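Local atomic coordinates of sulfide-quinone reductase (Aquifex aeolicus, PDB entry 3HYW), a protein that catalyses the FAD-dependent oxidation of hydrogen sulfide by a quinone, building polysulfide on active-site cysteines and releasing it typically as cyclooctasulfur. Residues Q137-I148 / F163-R174. Sequence-based numbering, arbitrary orientation.
Sequences QELYANPGPVVI and FALMLHYELKKR
Tyr140 lies flat against the guanidinium of Arg174, as the 9° between the two planes shows. Its CB comes within 3.8 Å of Arg174 NH1, and CG leaves anti to the carbonyl carbon (chi1 -50°), aiming the ring at helix 158-173. Tyr140 CG and CE1 lie against Arg174 NE, and CD1 is 3.4 Å from Arg174 CZ. The stack is an off-centre cation-pi pair: Arg174 CZ stands 3.9 Å from the ring centroid, while Arg174 CD gives a CH-pi contact over the same face. At the ring edge, CD2 meets Leu171 CD2 at 3.7 Å and CE2 meets Leu167 CD1. Tyr140 CZ and OH face Glu170 CG, OH at 3.4 Å. A salt bridge from Arg174 NE to Glu170 OE2 (2.8 Å) helps hold the guanidinium against the ring, and Trp52 NE1 is hydrogen-bonded to Glu170 OE1. With an alanine at Tyr140, the guanidinium would probably lose its aromatic floor, and a gap would open beside Leu167 and Leu171. Farther along, Leu167 CD2 meets Val146 CG1, and Ile148 CD1 packs on Ala164 and the Phe163 ring edge. Helix 158-173 thus bridges helix 126-141 and strand 146-150, which it follows in a beta-alpha-beta crossover to parallel strand 182-185; Met50 of helix 45-50 also touches Tyr140.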
loop_
_atom_site.group_PDB
_atom_site.type_symbol
_atom_site.label_atom_id
_atom_site.label_comp_id
_atom_site.label_asym_id
_atom_site.label_seq_id
_atom_site.Cartn_x
_atom_site.Cartn_y
_atom_site.Cartn_z
ATOM N N GLN A 137 33.360 11.473 -3.872
ATOM C CA GLN A 137 34.298 11.926 -2.841
ATOM C C GLN A 137 34.034 13.382 -2.454
ATOM O O GLN A 137 34.093 13.741 -1.275
ATOM C CB GLN A 137 35.752 11.732 -3.301
ATOM C CG GLN A 137 36.213 10.267 -3.375
ATOM C CD GLN A 137 36.268 9.580 -2.008
ATOM O OE1 GLN A 137 35.614 8.559 -1.788
ATOM N NE2 GLN A 137 37.046 10.144 -1.085
ATOM N N GLU A 138 33.715 14.198 -3.460
ATOM C CA GLU A 138 33.367 15.613 -3.294
ATOM C C GLU A 138 32.046 15.813 -2.528
ATOM O O GLU A 138 31.882 16.797 -1.805
ATOM C CB GLU A 138 33.301 16.281 -4.674
ATOM C CG GLU A 138 33.085 17.796 -4.669
ATOM C CD GLU A 138 32.830 18.375 -6.065
ATOM O OE1 GLU A 138 33.050 17.660 -7.075
ATOM O OE2 GLU A 138 32.411 19.555 -6.150
ATOM N N LEU A 139 31.109 14.884 -2.696
ATOM C CA LEU A 139 29.842 14.928 -1.967
ATOM C C LEU A 139 30.016 14.629 -0.475
ATOM O O LEU A 139 29.393 15.278 0.367
ATOM C CB LEU A 139 28.822 13.969 -2.586
ATOM C CG LEU A 139 27.512 13.763 -1.817
ATOM C CD1 LEU A 139 26.590 14.987 -1.939
ATOM C CD2 LEU A 139 26.819 12.494 -2.280
ATOM N N TYR A 140 30.859 13.650 -0.153
ATOM C CA TYR A 140 31.130 13.288 1.241
ATOM C C TYR A 140 31.832 14.430 1.980
ATOM O O TYR A 140 31.562 14.676 3.159
ATOM C CB TYR A 140 31.981 12.013 1.336
ATOM C CG TYR A 140 31.503 10.827 0.516
ATOM C CD1 TYR A 140 32.410 10.067 -0.225
ATOM C CD2 TYR A 140 30.155 10.455 0.490
ATOM C CE1 TYR A 140 31.993 8.965 -0.974
ATOM C CE2 TYR A 140 29.723 9.356 -0.266
ATOM C CZ TYR A 140 30.648 8.620 -0.993
ATOM O OH TYR A 140 30.239 7.535 -1.734
ATOM N N ALA A 141 32.734 15.113 1.272
ATOM C CA ALA A 141 33.466 16.261 1.799
ATOM C C ALA A 141 32.534 17.451 2.039
ATOM O O ALA A 141 32.606 18.105 3.079
ATOM C CB ALA A 141 34.590 16.645 0.846
ATOM N N ASN A 142 31.661 17.715 1.069
ATOM C CA ASN A 142 30.707 18.814 1.154
ATOM C C ASN A 142 29.283 18.335 0.884
ATOM O O ASN A 142 28.795 18.437 -0.246
ATOM C CB ASN A 142 31.109 19.943 0.204
ATOM C CG ASN A 142 32.409 20.610 0.617
ATOM O OD1 ASN A 142 32.472 21.293 1.643
ATOM N ND2 ASN A 142 33.456 20.409 -0.177
ATOM N N PRO A 143 28.615 17.795 1.922
ATOM C CA PRO A 143 27.294 17.174 1.762
ATOM C C PRO A 143 26.211 18.158 1.310
ATOM O O PRO A 143 26.194 19.312 1.738
ATOM C CB PRO A 143 26.988 16.632 3.163
ATOM C CG PRO A 143 27.820 17.461 4.083
ATOM C CD PRO A 143 29.076 17.742 3.321
ATOM N N GLY A 144 25.333 17.687 0.431
ATOM C CA GLY A 144 24.230 18.480 -0.090
ATOM C C GLY A 144 23.228 17.554 -0.756
ATOM O O GLY A 144 23.388 16.334 -0.691
ATOM N N PRO A 145 22.193 18.130 -1.401
ATOM C CA PRO A 145 21.109 17.359 -1.999
ATOM C C PRO A 145 21.578 16.427 -3.106
ATOM O O PRO A 145 22.337 16.828 -3.992
ATOM C CB PRO A 145 20.177 18.435 -2.579
ATOM C CG PRO A 145 20.543 19.682 -1.898
ATOM C CD PRO A 145 21.998 19.578 -1.586
ATOM N N VAL A 146 21.120 15.184 -3.032
ATOM C CA VAL A 146 21.358 14.200 -4.081
ATOM C C VAL A 146 20.056 13.909 -4.813
ATOM O O VAL A 146 18.992 13.784 -4.195
ATOM C CB VAL A 146 21.967 12.904 -3.504
ATOM C CG1 VAL A 146 21.931 11.763 -4.522
ATOM C CG2 VAL A 146 23.388 13.159 -3.069
ATOM N N VAL A 147 20.142 13.844 -6.136
ATOM C CA VAL A 147 19.049 13.313 -6.939
ATOM C C VAL A 147 19.559 12.305 -7.958
ATOM O O VAL A 147 20.563 12.520 -8.641
ATOM C CB VAL A 147 18.123 14.427 -7.544
ATOM C CG1 VAL A 147 18.919 15.595 -8.027
ATOM C CG2 VAL A 147 17.223 13.884 -8.643
ATOM N N ILE A 148 18.863 11.180 -8.014
ATOM C CA ILE A 148 19.257 10.051 -8.835
ATOM C C ILE A 148 18.011 9.639 -9.606
ATOM O O ILE A 148 16.904 9.838 -9.133
ATOM C CB ILE A 148 19.795 8.888 -7.940
ATOM C CG1 ILE A 148 21.109 9.308 -7.262
ATOM C CG2 ILE A 148 20.015 7.601 -8.751
ATOM C CD1 ILE A 148 21.424 8.568 -5.972
ATOM N N PHE A 163 22.152 2.056 -7.102
ATOM C CA PHE A 163 23.072 3.150 -6.788
ATOM C C PHE A 163 22.520 4.063 -5.692
ATOM O O PHE A 163 23.254 4.488 -4.797
ATOM C CB PHE A 163 23.408 3.966 -8.049
ATOM C CG PHE A 163 24.441 5.042 -7.818
ATOM C CD1 PHE A 163 24.056 6.354 -7.541
ATOM C CD2 PHE A 163 25.800 4.741 -7.866
ATOM C CE1 PHE A 163 25.014 7.351 -7.312
ATOM C CE2 PHE A 163 26.766 5.733 -7.640
ATOM C CZ PHE A 163 26.371 7.038 -7.370
ATOM N N ALA A 164 21.231 4.366 -5.769
ATOM C CA ALA A 164 20.592 5.198 -4.758
ATOM C C ALA A 164 20.676 4.557 -3.367
ATOM O O ALA A 164 21.011 5.225 -2.383
ATOM C CB ALA A 164 19.157 5.484 -5.143
ATOM N N LEU A 165 20.384 3.262 -3.289
ATOM C CA LEU A 165 20.370 2.570 -2.006
ATOM C C LEU A 165 21.774 2.274 -1.476
ATOM O O LEU A 165 22.006 2.313 -0.259
ATOM C CB LEU A 165 19.488 1.321 -2.071
ATOM C CG LEU A 165 18.013 1.725 -2.151
ATOM C CD1 LEU A 165 17.149 0.613 -2.660
ATOM C CD2 LEU A 165 17.510 2.241 -0.806
ATOM N N MET A 166 22.704 2.026 -2.401
ATOM C CA MET A 166 24.131 1.870 -2.085
ATOM C C MET A 166 24.711 3.155 -1.506
ATOM O O MET A 166 25.481 3.115 -0.547
ATOM C CB MET A 166 24.927 1.482 -3.338
ATOM C CG MET A 166 24.679 0.074 -3.828
ATOM S SD MET A 166 25.691 -0.329 -5.269
ATOM C CE MET A 166 25.256 -2.030 -5.456
ATOM N N LEU A 167 24.349 4.282 -2.113
ATOM C CA LEU A 167 24.797 5.587 -1.654
ATOM C C LEU A 167 24.238 5.906 -0.265
ATOM O O LEU A 167 24.977 6.350 0.604
ATOM C CB LEU A 167 24.434 6.679 -2.666
ATOM C CG LEU A 167 24.926 8.106 -2.378
ATOM C CD1 LEU A 167 26.446 8.142 -2.145
ATOM C CD2 LEU A 167 24.518 9.054 -3.494
ATOM N N HIS A 168 22.945 5.656 -0.059
ATOM C CA HIS A 168 22.337 5.754 1.277
ATOM C C HIS A 168 23.128 4.949 2.319
ATOM O O HIS A 168 23.423 5.446 3.410
ATOM C CB HIS A 168 20.873 5.282 1.251
ATOM C CG HIS A 168 20.304 5.022 2.612
ATOM N ND1 HIS A 168 19.863 6.032 3.440
ATOM C CD2 HIS A 168 20.125 3.868 3.301
ATOM C CE1 HIS A 168 19.430 5.514 4.575
ATOM N NE2 HIS A 168 19.578 4.202 4.517
ATOM N N TYR A 169 23.448 3.703 1.973
ATOM C CA TYR A 169 24.227 2.816 2.827
ATOM C C TYR A 169 25.585 3.437 3.166
ATOM O O TYR A 169 25.965 3.503 4.336
ATOM C CB TYR A 169 24.402 1.441 2.162
ATOM C CG TYR A 169 25.349 0.515 2.898
ATOM C CD1 TYR A 169 24.903 -0.272 3.961
ATOM C CD2 TYR A 169 26.690 0.421 2.529
ATOM C CE1 TYR A 169 25.774 -1.125 4.644
ATOM C CE2 TYR A 169 27.569 -0.436 3.206
ATOM C CZ TYR A 169 27.100 -1.201 4.255
ATOM O OH TYR A 169 27.962 -2.040 4.919
ATOM N N GLU A 170 26.291 3.904 2.138
ATOM C CA GLU A 170 27.605 4.531 2.301
ATOM C C GLU A 170 27.553 5.772 3.191
ATOM O O GLU A 170 28.403 5.948 4.065
ATOM C CB GLU A 170 28.200 4.880 0.930
ATOM C CG GLU A 170 29.577 5.556 0.964
ATOM C CD GLU A 170 30.707 4.630 1.412
ATOM O OE1 GLU A 170 30.623 3.399 1.183
ATOM O OE2 GLU A 170 31.688 5.146 1.986
ATOM N N LEU A 171 26.551 6.623 2.967
ATOM C CA LEU A 171 26.385 7.847 3.748
ATOM C C LEU A 171 26.100 7.537 5.217
ATOM O O LEU A 171 26.608 8.216 6.107
ATOM C CB LEU A 171 25.288 8.740 3.144
ATOM C CG LEU A 171 25.531 9.258 1.714
ATOM C CD1 LEU A 171 24.258 9.816 1.087
ATOM C CD2 LEU A 171 26.650 10.297 1.677
ATOM N N LYS A 172 25.299 6.501 5.456
ATOM C CA LYS A 172 25.008 6.030 6.808
ATOM C C LYS A 172 26.253 5.417 7.466
ATOM O O LYS A 172 26.442 5.526 8.680
ATOM C CB LYS A 172 23.856 5.027 6.771
ATOM C CG LYS A 172 23.045 4.946 8.057
ATOM C CD LYS A 172 21.736 4.200 7.824
ATOM C CE LYS A 172 21.166 3.698 9.140
ATOM N NZ LYS A 172 19.798 3.123 8.984
ATOM N N LYS A 173 27.095 4.783 6.651
ATOM C CA LYS A 173 28.388 4.253 7.093
ATOM C C LYS A 173 29.302 5.401 7.543
ATOM O O LYS A 173 29.966 5.312 8.579
ATOM C CB LYS A 173 29.031 3.437 5.957
ATOM C CG LYS A 173 30.349 2.754 6.289
ATOM C CD LYS A 173 30.829 1.884 5.124
ATOM C CE LYS A 173 32.272 1.416 5.321
ATOM N NZ LYS A 173 32.513 0.823 6.677
ATOM N N ARG A 174 29.306 6.480 6.764
ATOM C CA ARG A 174 30.115 7.660 7.044
ATOM C C ARG A 174 29.469 8.572 8.099
ATOM O O ARG A 174 30.069 9.561 8.530
ATOM C CB ARG A 174 30.380 8.437 5.748
ATOM C CG ARG A 174 31.314 7.722 4.772
ATOM C CD ARG A 174 31.347 8.412 3.416
ATOM N NE ARG A 174 32.319 7.802 2.509
ATOM C CZ ARG A 174 33.577 8.214 2.348
ATOM N NH1 ARG A 174 34.039 9.257 3.026
ATOM N NH2 ARG A 174 34.376 7.583 1.496
#